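Local atomic coordinates of mycobacterial cidal antitoxin MbcA (Mycobacterium tuberculosis, PDB entry 6FKG), a protein that neutralises its cognate toxin MbcT, an NAD+ phosphorylase, by blocking access to the toxin active site within a type II toxin-antitoxin complex. Residues C[17-22]-C[60-65]; C[27-32]-C[92-97]; C[56-61]-C[76-81]; C[80-85]-C[103-108]. All coordinates share one frame; numbering follows the deposited sequence.

Contact 1 (C[17-22]-C[60-65]); sequences ERLGLT and YVADAL
D63 lies at the edge of the R18 guanidinium, the two planes only 16° apart. There D63 OD1 accepts from R18 NH2 at 3.0 Å through its syn lone pair. The N-H points almost straight at the oxygen, at 177°, and OD1 sits in the guanidinium plane, so this salt bridge has nearly ideal direction although a single nitrogen makes it. R18 is extended at chi2 and bends at chi3 (-67°), which brings the guanidinium to D63. Beside the ion pair the contact is apolar. L19 of helix 7-19 brings CD2 to 3.7 Å from A62 CB; consistent with the small alanine, the CA atoms of L19 and A62 are 6.2 Å apart. The other branch, L19 CD1, reaches L65 CD2 more loosely at 4.2 Å. Helix 71-78 adds to this apolar layer, its A74 touching both L19 and L65, while N75 donates from ND2 to L19 O. D63 also packs on H139 of a neighbouring MbcT chain. Burial of L19, A62 and L65 thus carries the inner side of the junction, while on the more exposed side one straight ion pair fixes the direction of the R18 guanidinium.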
loop_
_atom_site.group_PDB
_atom_site.type_symbol
_atom_site.label_atom_id
_atom_site.label_comp_id
_atom_site.label_asym_id
_atom_site.label_seq_id
_atom_site.Cartn_x
_atom_site.Cartn_y
_atom_site.Cartn_z
ATOM N N GLU C 17 -28.713 -9.790 -23.696
ATOM C CA GLU C 17 -29.226 -10.432 -24.890
ATOM C C GLU C 17 -29.293 -9.450 -26.052
ATOM O O GLU C 17 -29.073 -9.831 -27.207
ATOM C CB GLU C 17 -30.598 -11.052 -24.617
ATOM C CG GLU C 17 -30.541 -12.259 -23.688
ATOM C CD GLU C 17 -29.480 -13.281 -24.103
ATOM O OE1 GLU C 17 -29.421 -13.641 -25.301
ATOM O OE2 GLU C 17 -28.702 -13.719 -23.224
ATOM N N ARG C 18 -29.585 -8.186 -25.751
ATOM C CA ARG C 18 -29.664 -7.175 -26.803
ATOM C C ARG C 18 -28.297 -6.969 -27.460
ATOM O O ARG C 18 -28.209 -6.645 -28.638
ATOM C CB ARG C 18 -30.209 -5.853 -26.251
ATOM C CG ARG C 18 -31.721 -5.865 -26.045
ATOM C CD ARG C 18 -32.275 -4.487 -25.720
ATOM N NE ARG C 18 -31.819 -3.994 -24.422
ATOM C CZ ARG C 18 -32.418 -4.265 -23.266
ATOM N NH1 ARG C 18 -33.502 -5.033 -23.239
ATOM N NH2 ARG C 18 -31.934 -3.766 -22.135
ATOM N N LEU C 19 -27.236 -7.187 -26.694
ATOM C CA LEU C 19 -25.880 -7.043 -27.211
ATOM C C LEU C 19 -25.386 -8.343 -27.855
ATOM O O LEU C 19 -24.396 -8.350 -28.579
ATOM C CB LEU C 19 -24.942 -6.617 -26.085
ATOM C CG LEU C 19 -23.453 -6.376 -26.343
ATOM C CD1 LEU C 19 -23.255 -5.347 -27.424
ATOM C CD2 LEU C 19 -22.790 -5.921 -25.032
ATOM N N GLY C 20 -26.081 -9.441 -27.583
ATOM C CA GLY C 20 -25.761 -10.718 -28.209
ATOM C C GLY C 20 -24.575 -11.452 -27.614
ATOM O O GLY C 20 -23.976 -12.315 -28.265
ATOM N N LEU C 21 -24.222 -11.122 -26.373
ATOM C CA LEU C 21 -23.126 -11.814 -25.713
ATOM C C LEU C 21 -23.480 -13.270 -25.435
ATOM O O LEU C 21 -24.635 -13.607 -25.177
ATOM C CB LEU C 21 -22.756 -11.121 -24.405
ATOM C CG LEU C 21 -22.337 -9.654 -24.548
ATOM C CD1 LEU C 21 -21.817 -9.134 -23.212
ATOM C CD2 LEU C 21 -21.308 -9.460 -25.653
ATOM N N THR C 22 -22.478 -14.132 -25.501
ATOM C CA THR C 22 -22.654 -15.514 -25.076
ATOM C C THR C 22 -22.429 -15.583 -23.575
ATOM O O THR C 22 -21.773 -14.710 -23.017
ATOM C CB THR C 22 -21.671 -16.455 -25.763
ATOM O OG1 THR C 22 -20.353 -16.185 -25.272
ATOM C CG2 THR C 22 -21.700 -16.246 -27.276
ATOM N N TYR C 60 -24.874 -1.867 -17.588
ATOM C CA TYR C 60 -24.712 -0.429 -17.859
ATOM C C TYR C 60 -24.074 -0.186 -19.220
ATOM O O TYR C 60 -24.541 0.636 -20.011
ATOM C CB TYR C 60 -23.822 0.264 -16.830
ATOM C CG TYR C 60 -24.373 0.339 -15.422
ATOM C CD1 TYR C 60 -25.729 0.181 -15.161
ATOM C CD2 TYR C 60 -23.515 0.549 -14.353
ATOM C CE1 TYR C 60 -26.218 0.247 -13.858
ATOM C CE2 TYR C 60 -23.988 0.613 -13.056
ATOM C CZ TYR C 60 -25.336 0.459 -12.810
ATOM O OH TYR C 60 -25.779 0.524 -11.504
ATOM N N VAL C 61 -22.961 -0.869 -19.452
ATOM C CA VAL C 61 -22.184 -0.645 -20.660
ATOM C C VAL C 61 -22.948 -1.094 -21.901
ATOM O O VAL C 61 -22.978 -0.379 -22.908
ATOM C CB VAL C 61 -20.826 -1.358 -20.576
ATOM C CG1 VAL C 61 -20.172 -1.394 -21.927
ATOM C CG2 VAL C 61 -19.917 -0.620 -19.577
ATOM N N ALA C 62 -23.569 -2.271 -21.826
ATOM C CA ALA C 62 -24.343 -2.783 -22.951
ATOM C C ALA C 62 -25.472 -1.823 -23.332
ATOM O O ALA C 62 -25.694 -1.540 -24.514
ATOM C CB ALA C 62 -24.907 -4.134 -22.623
ATOM N N ASP C 63 -26.200 -1.338 -22.334
ATOM C CA ASP C 63 -27.293 -0.420 -22.605
ATOM C C ASP C 63 -26.780 0.905 -23.164
ATOM O O ASP C 63 -27.371 1.448 -24.095
ATOM C CB ASP C 63 -28.120 -0.177 -21.349
ATOM C CG ASP C 63 -29.182 -1.237 -21.139
ATOM O OD1 ASP C 63 -29.479 -1.994 -22.095
ATOM O OD2 ASP C 63 -29.719 -1.309 -20.016
ATOM N N ALA C 64 -25.687 1.420 -22.606
ATOM C CA ALA C 64 -25.124 2.694 -23.073
ATOM C C ALA C 64 -24.646 2.567 -24.522
ATOM O O ALA C 64 -24.881 3.445 -25.363
ATOM C CB ALA C 64 -23.977 3.139 -22.185
ATOM N N LEU C 65 -23.963 1.469 -24.791
ATOM C CA LEU C 65 -23.364 1.234 -26.106
ATOM C C LEU C 65 -24.407 1.222 -27.229
ATOM O O LEU C 65 -24.107 1.584 -28.363
ATOM C CB LEU C 65 -22.580 -0.083 -26.078
ATOM C CG LEU C 65 -21.701 -0.434 -27.272
ATOM C CD1 LEU C 65 -20.673 0.662 -27.538
ATOM C CD2 LEU C 65 -21.018 -1.777 -27.029
#

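Contact 2 (C[27-32]-C[92-97]); sequences GDIVDA and DLVRDG
Helices 23-30 and 90-95 come together near their C-terminal ends, where the CA atoms of I29 and R95 lie only 4.3 Å apart and R95 CA makes a CA-H...O contact of 3.4 Å with I29 O. On the buried side, I29 CG2 packs against V94 CG1 at 3.6 Å. Both methyls stand anti to their own backbone N, which turns them into the gap between the helices. L58 of helix 52-65 touches I29 and V61 touches V94, so that helix backs the pair. On the outer side the aliphatic part of R95 runs past the carbonyl oxygens of D28 and I29, with R95 CG 3.5 Å from each. Its guanidinium then grips D96 side-on: NE donates to OD1 at 2.9 Å from above the carboxylate plane, and NH2 to OD2 at 3.1 Å. D92 OD1 lies over one guanidinium face, offset toward the rim, an attraction of charges alone. Water bridges the backbones as well, one molecule donating to both I29 O and R95 O at 2.8 Å. R54 NE also donates to R95 O. Helix 90-95 ends in a Schellman motif with G97, at positive phi, as its C-prime residue: G97 N bonds to V94 O, and E98 N to L93 O.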
loop_
_atom_site.group_PDB
_atom_site.type_symbol
_atom_site.label_atom_id
_atom_site.label_comp_id
_atom_site.label_asym_id
_atom_site.label_seq_id
_atom_site.Cartn_x
_atom_site.Cartn_y
_atom_site.Cartn_z
ATOM N N GLY C 27 -19.460 -14.780 -18.654
ATOM C CA GLY C 27 -18.727 -15.462 -17.605
ATOM C C GLY C 27 -17.298 -14.969 -17.443
ATOM O O GLY C 27 -16.824 -14.769 -16.330
ATOM N N ASP C 28 -16.609 -14.763 -18.560
ATOM C CA ASP C 28 -15.244 -14.256 -18.513
ATOM C C ASP C 28 -15.167 -12.837 -17.972
ATOM O O ASP C 28 -14.185 -12.476 -17.337
ATOM C CB ASP C 28 -14.602 -14.324 -19.902
ATOM C CG ASP C 28 -14.310 -15.757 -20.334
ATOM O OD1 ASP C 28 -14.172 -16.630 -19.446
ATOM O OD2 ASP C 28 -14.219 -16.013 -21.556
ATOM N N ILE C 29 -16.205 -12.035 -18.207
ATOM C CA ILE C 29 -16.205 -10.651 -17.738
ATOM C C ILE C 29 -16.555 -10.575 -16.243
ATOM O O ILE C 29 -16.029 -9.728 -15.519
ATOM C CB ILE C 29 -17.191 -9.778 -18.559
ATOM C CG1 ILE C 29 -16.706 -9.635 -20.006
ATOM C CG2 ILE C 29 -17.398 -8.399 -17.907
ATOM C CD1 ILE C 29 -17.790 -9.154 -20.970
ATOM N N VAL C 30 -17.422 -11.469 -15.772
ATOM C CA VAL C 30 -17.935 -11.354 -14.403
ATOM C C VAL C 30 -17.391 -12.431 -13.484
ATOM O O VAL C 30 -17.883 -12.604 -12.366
ATOM C CB VAL C 30 -19.484 -11.405 -14.363
ATOM C CG1 VAL C 30 -20.053 -10.359 -15.313
ATOM C CG2 VAL C 30 -20.004 -12.798 -14.723
ATOM N N ASP C 31 -16.378 -13.152 -13.962
ATOM C CA ASP C 31 -15.720 -14.188 -13.162
ATOM C C ASP C 31 -16.697 -15.263 -12.683
ATOM O O ASP C 31 -16.758 -15.582 -11.492
ATOM C CB ASP C 31 -15.006 -13.544 -11.968
ATOM C CG ASP C 31 -14.061 -14.497 -11.264
ATOM O OD1 ASP C 31 -13.680 -15.513 -11.878
ATOM O OD2 ASP C 31 -13.709 -14.229 -10.096
ATOM N N ALA C 32 -17.455 -15.836 -13.616
ATOM C CA ALA C 32 -18.390 -16.912 -13.281
ATOM C C ALA C 32 -18.370 -17.963 -14.370
ATOM O O ALA C 32 -17.936 -17.690 -15.476
ATOM C CB ALA C 32 -19.803 -16.368 -13.104
ATOM N N ASP C 92 -12.514 -6.197 -21.448
ATOM C CA ASP C 92 -11.483 -6.403 -20.443
ATOM C C ASP C 92 -11.483 -5.256 -19.418
ATOM O O ASP C 92 -11.275 -5.489 -18.231
ATOM C CB ASP C 92 -10.104 -6.545 -21.093
ATOM C CG ASP C 92 -9.975 -7.824 -21.935
ATOM O OD1 ASP C 92 -10.806 -8.750 -21.786
ATOM O OD2 ASP C 92 -9.038 -7.897 -22.751
ATOM N N LEU C 93 -11.745 -4.027 -19.855
ATOM C CA LEU C 93 -11.895 -2.939 -18.881
ATOM C C LEU C 93 -13.058 -3.217 -17.938
ATOM O O LEU C 93 -12.962 -2.996 -16.718
ATOM C CB LEU C 93 -12.094 -1.585 -19.579
ATOM C CG LEU C 93 -10.790 -0.807 -19.814
ATOM C CD1 LEU C 93 -9.961 -1.480 -20.904
ATOM C CD2 LEU C 93 -11.073 0.655 -20.161
ATOM N N VAL C 94 -14.161 -3.709 -18.494
ATOM C CA VAL C 94 -15.328 -3.980 -17.658
ATOM C C VAL C 94 -14.966 -5.088 -16.677
ATOM O O VAL C 94 -15.225 -4.971 -15.480
ATOM C CB VAL C 94 -16.571 -4.369 -18.489
ATOM C CG1 VAL C 94 -17.697 -4.829 -17.584
ATOM C CG2 VAL C 94 -17.037 -3.175 -19.348
ATOM N N ARG C 95 -14.347 -6.152 -17.186
ATOM C CA ARG C 95 -13.897 -7.257 -16.335
ATOM C C ARG C 95 -13.057 -6.757 -15.162
ATOM O O ARG C 95 -13.223 -7.198 -14.014
ATOM C CB ARG C 95 -13.088 -8.254 -17.161
ATOM C CG ARG C 95 -12.628 -9.483 -16.392
ATOM C CD ARG C 95 -11.565 -10.221 -17.198
ATOM N NE ARG C 95 -10.420 -9.349 -17.462
ATOM C CZ ARG C 95 -9.528 -9.570 -18.421
ATOM N NH1 ARG C 95 -9.644 -10.640 -19.198
ATOM N NH2 ARG C 95 -8.522 -8.726 -18.599
ATOM N N ASP C 96 -12.166 -5.815 -15.454
ATOM C CA ASP C 96 -11.180 -5.375 -14.479
ATOM C C ASP C 96 -11.615 -4.158 -13.658
ATOM O O ASP C 96 -10.794 -3.540 -12.985
ATOM C CB ASP C 96 -9.854 -5.086 -15.192
ATOM C CG ASP C 96 -9.255 -6.344 -15.818
ATOM O OD1 ASP C 96 -9.683 -7.448 -15.425
ATOM O OD2 ASP C 96 -8.361 -6.240 -16.687
ATOM N N GLY C 97 -12.901 -3.829 -13.698
ATOM C CA GLY C 97 -13.429 -2.775 -12.842
ATOM C C GLY C 97 -13.412 -1.369 -13.414
ATOM O O GLY C 97 -13.788 -0.413 -12.731
HETATM O O HOH W 1 -11.555 -12.988 -19.422
HETATM O O HOH W 2 -14.382 -9.699 -13.306
#

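Contact 3 (C[56-61]-C[76-81]); sequences IELAYV and VWMFSP
The carbonyl oxygen of V76 is gripped by two donors, S80 OG at 2.7 Å and F79 N at 3.0 Å, which reach it from opposite faces of its plane. The serine hydroxyl lies well above that plane, 55° out of it. Together the two bonds fasten the chain leaving helix 71-78 back onto its last turn, just where M78 projects toward helix 52-65. No hydrogen bond joins the two segments; M78 carries the contact. With CG anti to its carbonyl carbon and further bends at chi2 (-69°) and chi3 (-64°), its chain curls so that sulfur and methyl meet different residues. M78 SD lies 4.0 Å from V61 CG1, and M78 CE comes to 3.9 Å from L58 CD1. The thioether thus spans two residues about one turn apart on helix 52-65. The methionine's length accounts for the distance between the backbones, the nearest CA atoms, those of V61 and M78, being 9.4 Å apart. All three side chains are buried. V94 of helix 90-95 and V26 of helix 23-30 touch L58, and V102 of helix 99-110 packs on V61, placing the methionine in the core where helix 52-65 meets its neighbours.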
loop_
_atom_site.group_PDB
_atom_site.type_symbol
_atom_site.label_atom_id
_atom_site.label_comp_id
_atom_site.label_asym_id
_atom_site.label_seq_id
_atom_site.Cartn_x
_atom_site.Cartn_y
_atom_site.Cartn_z
ATOM N N ILE C 56 -23.798 -6.074 -13.265
ATOM C CA ILE C 56 -24.541 -4.831 -13.366
ATOM C C ILE C 56 -23.759 -3.812 -14.179
ATOM O O ILE C 56 -24.326 -3.104 -15.023
ATOM C CB ILE C 56 -24.865 -4.264 -11.978
ATOM C CG1 ILE C 56 -25.818 -5.219 -11.265
ATOM C CG2 ILE C 56 -25.456 -2.868 -12.099
ATOM C CD1 ILE C 56 -25.905 -4.992 -9.766
ATOM N N GLU C 57 -22.450 -3.749 -13.953
ATOM C CA GLU C 57 -21.621 -2.814 -14.699
ATOM C C GLU C 57 -21.636 -3.149 -16.197
ATOM O O GLU C 57 -21.691 -2.264 -17.049
ATOM C CB GLU C 57 -20.205 -2.816 -14.142
ATOM C CG GLU C 57 -20.161 -2.189 -12.738
ATOM C CD GLU C 57 -18.898 -2.516 -11.972
ATOM O OE1 GLU C 57 -18.051 -3.264 -12.494
ATOM O OE2 GLU C 57 -18.746 -2.022 -10.836
ATOM N N LEU C 58 -21.611 -4.433 -16.505
ATOM C CA LEU C 58 -21.698 -4.871 -17.902
ATOM C C LEU C 58 -23.039 -4.478 -18.530
ATOM O O LEU C 58 -23.092 -4.048 -19.688
ATOM C CB LEU C 58 -21.495 -6.377 -17.985
ATOM C CG LEU C 58 -21.610 -6.995 -19.377
ATOM C CD1 LEU C 58 -20.611 -6.355 -20.365
ATOM C CD2 LEU C 58 -21.405 -8.518 -19.283
ATOM N N ALA C 59 -24.125 -4.622 -17.769
ATOM C CA ALA C 59 -25.441 -4.176 -18.231
ATOM C C ALA C 59 -25.461 -2.663 -18.490
ATOM O O ALA C 59 -25.997 -2.218 -19.513
ATOM C CB ALA C 59 -26.538 -4.574 -17.216
ATOM N N TYR C 60 -24.874 -1.867 -17.588
ATOM C CA TYR C 60 -24.712 -0.429 -17.859
ATOM C C TYR C 60 -24.074 -0.186 -19.220
ATOM O O TYR C 60 -24.541 0.636 -20.011
ATOM C CB TYR C 60 -23.822 0.264 -16.830
ATOM C CG TYR C 60 -24.373 0.339 -15.422
ATOM C CD1 TYR C 60 -25.729 0.181 -15.161
ATOM C CD2 TYR C 60 -23.515 0.549 -14.353
ATOM C CE1 TYR C 60 -26.218 0.247 -13.858
ATOM C CE2 TYR C 60 -23.988 0.613 -13.056
ATOM C CZ TYR C 60 -25.336 0.459 -12.810
ATOM O OH TYR C 60 -25.779 0.524 -11.504
ATOM N N VAL C 61 -22.961 -0.869 -19.452
ATOM C CA VAL C 61 -22.184 -0.645 -20.660
ATOM C C VAL C 61 -22.948 -1.094 -21.901
ATOM O O VAL C 61 -22.978 -0.379 -22.908
ATOM C CB VAL C 61 -20.826 -1.358 -20.576
ATOM C CG1 VAL C 61 -20.172 -1.394 -21.927
ATOM C CG2 VAL C 61 -19.917 -0.620 -19.577
ATOM N N VAL C 76 -18.915 -6.695 -31.664
ATOM C CA VAL C 76 -17.512 -6.687 -32.081
ATOM C C VAL C 76 -16.681 -5.670 -31.287
ATOM O O VAL C 76 -15.546 -5.934 -30.878
ATOM C CB VAL C 76 -17.390 -6.356 -33.585
ATOM C CG1 VAL C 76 -15.927 -6.197 -33.993
ATOM C CG2 VAL C 76 -18.102 -7.429 -34.438
ATOM N N TRP C 77 -17.248 -4.491 -31.095
ATOM C CA TRP C 77 -16.559 -3.402 -30.376
ATOM C C TRP C 77 -16.120 -3.796 -28.965
ATOM O O TRP C 77 -15.039 -3.407 -28.506
ATOM C CB TRP C 77 -17.486 -2.190 -30.306
ATOM C CG TRP C 77 -16.919 -0.947 -29.724
ATOM C CD1 TRP C 77 -16.245 0.042 -30.394
ATOM C CD2 TRP C 77 -17.040 -0.503 -28.358
ATOM N NE1 TRP C 77 -15.922 1.065 -29.516
ATOM C CE2 TRP C 77 -16.392 0.747 -28.266
ATOM C CE3 TRP C 77 -17.602 -1.060 -27.202
ATOM C CZ2 TRP C 77 -16.308 1.463 -27.066
ATOM C CZ3 TRP C 77 -17.525 -0.341 -26.008
ATOM C CH2 TRP C 77 -16.887 0.904 -25.953
ATOM N N MET C 78 -16.953 -4.581 -28.284
ATOM C CA MET C 78 -16.634 -5.011 -26.923
ATOM C C MET C 78 -15.341 -5.809 -26.893
ATOM O O MET C 78 -14.617 -5.752 -25.899
ATOM C CB MET C 78 -17.768 -5.855 -26.324
ATOM C CG MET C 78 -19.031 -5.087 -26.029
ATOM S SD MET C 78 -18.829 -3.939 -24.659
ATOM C CE MET C 78 -18.492 -5.062 -23.312
ATOM N N PHE C 79 -15.026 -6.515 -27.987
ATOM C CA PHE C 79 -13.869 -7.415 -27.974
ATOM C C PHE C 79 -12.742 -6.964 -28.893
ATOM O O PHE C 79 -11.801 -7.714 -29.163
ATOM C CB PHE C 79 -14.328 -8.836 -28.326
ATOM C CG PHE C 79 -15.445 -9.310 -27.444
ATOM C CD1 PHE C 79 -15.188 -9.672 -26.132
ATOM C CD2 PHE C 79 -16.756 -9.330 -27.901
ATOM C CE1 PHE C 79 -16.213 -10.067 -25.296
ATOM C CE2 PHE C 79 -17.785 -9.731 -27.075
ATOM C CZ PHE C 79 -17.518 -10.098 -25.770
ATOM N N SER C 80 -12.824 -5.719 -29.347
ATOM C CA SER C 80 -11.806 -5.175 -30.230
ATOM C C SER C 80 -10.872 -4.270 -29.461
ATOM O O SER C 80 -11.330 -3.347 -28.782
ATOM C CB SER C 80 -12.442 -4.397 -31.377
ATOM O OG SER C 80 -13.288 -5.228 -32.152
ATOM N N PRO C 81 -9.560 -4.528 -29.570
ATOM C CA PRO C 81 -8.559 -3.604 -29.035
ATOM C C PRO C 81 -8.842 -2.214 -29.565
ATOM O O PRO C 81 -8.985 -2.013 -30.768
ATOM C CB PRO C 81 -7.236 -4.159 -29.570
ATOM C CG PRO C 81 -7.503 -5.627 -29.750
ATOM C CD PRO C 81 -8.939 -5.697 -30.226
#

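Contact 4 (C[80-85]-C[103-108]); sequences SPNRLL and LALIDA
L105 pushes its two methyl branches among the side chains of N82, L84 and L85, where the loop between helices 71-78 and 90-95 forms an Asx turn. In that turn N82 OD1 accepts from L84 N at 2.9 Å, in the carbonyl plane and on a lone pair. L85 N also bonds back to N82 O, at 2.9 Å, so the turn holds L84 facing helix 99-110 and lets the end of L85 reach it. L105 divides its contacts by branch. CD1 meets L84 CD1 at 3.7 Å, the two side chains crossing at about a right angle, whereas CD2 lies 3.8 Å from L85 CG with both L85 methyls close by. L105 CG stands anti to its backbone N (chi1 172°), which carries both branches outward from the helix toward the loop. W77 of helix 71-78 touches both N82 and L105, while L85 reaches on to P90 and L93 of helix 90-95. The packing lies within the C-terminal toxin-binding region of the family, and toxin chains border it: L84 packs on W125 of an MbcT chain, and D107 of the same helix as L105 forms salt bridges with R43 and R33 of that chain. The other end of the turn-forming amide, N82 ND2, comes to 3.9 Å from L105 CD2, a van der Waals contact.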
loop_
_atom_site.group_PDB
_atom_site.type_symbol
_atom_site.label_atom_id
_atom_site.label_comp_id
_atom_site.label_asym_id
_atom_site.label_seq_id
_atom_site.Cartn_x
_atom_site.Cartn_y
_atom_site.Cartn_z
ATOM N N SER C 80 -12.824 -5.719 -29.347
ATOM C CA SER C 80 -11.806 -5.175 -30.230
ATOM C C SER C 80 -10.872 -4.270 -29.461
ATOM O O SER C 80 -11.330 -3.347 -28.782
ATOM C CB SER C 80 -12.442 -4.397 -31.377
ATOM O OG SER C 80 -13.288 -5.228 -32.152
ATOM N N PRO C 81 -9.560 -4.528 -29.570
ATOM C CA PRO C 81 -8.559 -3.604 -29.035
ATOM C C PRO C 81 -8.842 -2.214 -29.565
ATOM O O PRO C 81 -8.985 -2.013 -30.768
ATOM C CB PRO C 81 -7.236 -4.159 -29.570
ATOM C CG PRO C 81 -7.503 -5.627 -29.750
ATOM C CD PRO C 81 -8.939 -5.697 -30.226
ATOM N N ASN C 82 -8.966 -1.266 -28.655
ATOM C CA ASN C 82 -9.421 0.069 -28.999
ATOM C C ASN C 82 -8.299 1.061 -28.719
ATOM O O ASN C 82 -7.856 1.190 -27.570
ATOM C CB ASN C 82 -10.685 0.403 -28.190
ATOM C CG ASN C 82 -11.408 1.636 -28.697
ATOM O OD1 ASN C 82 -10.800 2.670 -28.930
ATOM N ND2 ASN C 82 -12.717 1.515 -28.889
ATOM N N ARG C 83 -7.839 1.765 -29.749
ATOM C CA ARG C 83 -6.720 2.697 -29.571
ATOM C C ARG C 83 -7.055 3.853 -28.610
ATOM O O ARG C 83 -6.151 4.471 -28.047
ATOM C CB ARG C 83 -6.248 3.257 -30.925
ATOM C CG ARG C 83 -7.227 4.182 -31.645
ATOM C CD ARG C 83 -6.480 4.982 -32.733
ATOM N NE ARG C 83 -7.363 5.829 -33.529
ATOM C CZ ARG C 83 -7.627 7.111 -33.263
ATOM N NH1 ARG C 83 -7.086 7.719 -32.210
ATOM N NH2 ARG C 83 -8.443 7.794 -34.054
ATOM N N LEU C 84 -8.342 4.133 -28.411
ATOM C CA LEU C 84 -8.738 5.189 -27.477
ATOM C C LEU C 84 -8.634 4.724 -26.023
ATOM O O LEU C 84 -8.669 5.538 -25.088
ATOM C CB LEU C 84 -10.163 5.666 -27.784
ATOM C CG LEU C 84 -10.331 6.180 -29.217
ATOM C CD1 LEU C 84 -11.766 6.646 -29.485
ATOM C CD2 LEU C 84 -9.336 7.293 -29.487
ATOM N N LEU C 85 -8.502 3.412 -25.837
ATOM C CA LEU C 85 -8.337 2.834 -24.508
ATOM C C LEU C 85 -6.963 2.181 -24.381
ATOM O O LEU C 85 -6.826 1.125 -23.771
ATOM C CB LEU C 85 -9.447 1.807 -24.228
ATOM C CG LEU C 85 -10.898 2.282 -24.338
ATOM C CD1 LEU C 85 -11.822 1.089 -24.193
ATOM C CD2 LEU C 85 -11.242 3.352 -23.279
ATOM N N LEU C 103 -17.859 3.775 -20.151
ATOM C CA LEU C 103 -19.025 4.655 -20.246
ATOM C C LEU C 103 -18.637 6.063 -20.700
ATOM O O LEU C 103 -19.379 6.707 -21.461
ATOM C CB LEU C 103 -19.757 4.744 -18.899
ATOM C CG LEU C 103 -20.429 3.445 -18.425
ATOM C CD1 LEU C 103 -21.134 3.668 -17.072
ATOM C CD2 LEU C 103 -21.414 2.930 -19.483
ATOM N N ALA C 104 -17.491 6.545 -20.224
ATOM C CA ALA C 104 -17.026 7.873 -20.615
ATOM C C ALA C 104 -16.696 7.895 -22.113
ATOM O O ALA C 104 -17.079 8.840 -22.829
ATOM C CB ALA C 104 -15.809 8.303 -19.764
ATOM N N LEU C 105 -16.016 6.856 -22.603
ATOM C CA LEU C 105 -15.754 6.766 -24.049
ATOM C C LEU C 105 -17.074 6.740 -24.858
ATOM O O LEU C 105 -17.208 7.437 -25.856
ATOM C CB LEU C 105 -14.895 5.532 -24.381
ATOM C CG LEU C 105 -14.710 5.234 -25.881
ATOM C CD1 LEU C 105 -14.180 6.447 -26.624
ATOM C CD2 LEU C 105 -13.783 4.039 -26.103
ATOM N N ILE C 106 -18.062 5.970 -24.412
ATOM C CA ILE C 106 -19.353 5.915 -25.108
ATOM C C ILE C 106 -20.021 7.293 -25.145
ATOM O O ILE C 106 -20.575 7.715 -26.169
ATOM C CB ILE C 106 -20.269 4.855 -24.454
ATOM C CG1 ILE C 106 -19.700 3.461 -24.750
ATOM C CG2 ILE C 106 -21.721 4.986 -24.923
ATOM C CD1 ILE C 106 -20.281 2.344 -23.849
ATOM N N ASP C 107 -19.930 8.030 -24.047
ATOM C CA ASP C 107 -20.458 9.395 -24.024
ATOM C C ASP C 107 -19.750 10.309 -25.028
ATOM O O ASP C 107 -20.393 11.114 -25.702
ATOM C CB ASP C 107 -20.331 9.985 -22.619
ATOM C CG ASP C 107 -21.572 9.781 -21.801
ATOM O OD1 ASP C 107 -22.673 9.836 -22.387
ATOM O OD2 ASP C 107 -21.448 9.584 -20.575
ATOM N N ALA C 108 -18.430 10.171 -25.135
ATOM C CA ALA C 108 -17.668 10.938 -26.118
ATOM C C ALA C 108 -18.087 10.557 -27.542
ATOM O O ALA C 108 -18.236 11.418 -28.396
ATOM C CB ALA C 108 -16.143 10.741 -25.917
#

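Contacts 1 and 3 share helix 52-65 and lie closest together, their centres about 7 Å apart; L65 CD2 bridges them, 3.5 Å from W77 CE3 and 3.9 Å from M78 SD. Contact 2 joins the same core, with I29 CD1 4.0 Å from L58 CD1 and V61 CG2 3.9 Å from V94 CG2. Contact 4 lies about 10 Å from contact 3, centre to centre, and meets it where W77 CZ2 comes within 3.7 Å of L105 CD2. Helix 52-65 thus links contacts 1, 2 and 3. Two residues of this helical core reach MbcT: Y60, within contacts 1 and 3, whose OH bonds H133 of an MbcT chain, and D107 on the helix of contact 4.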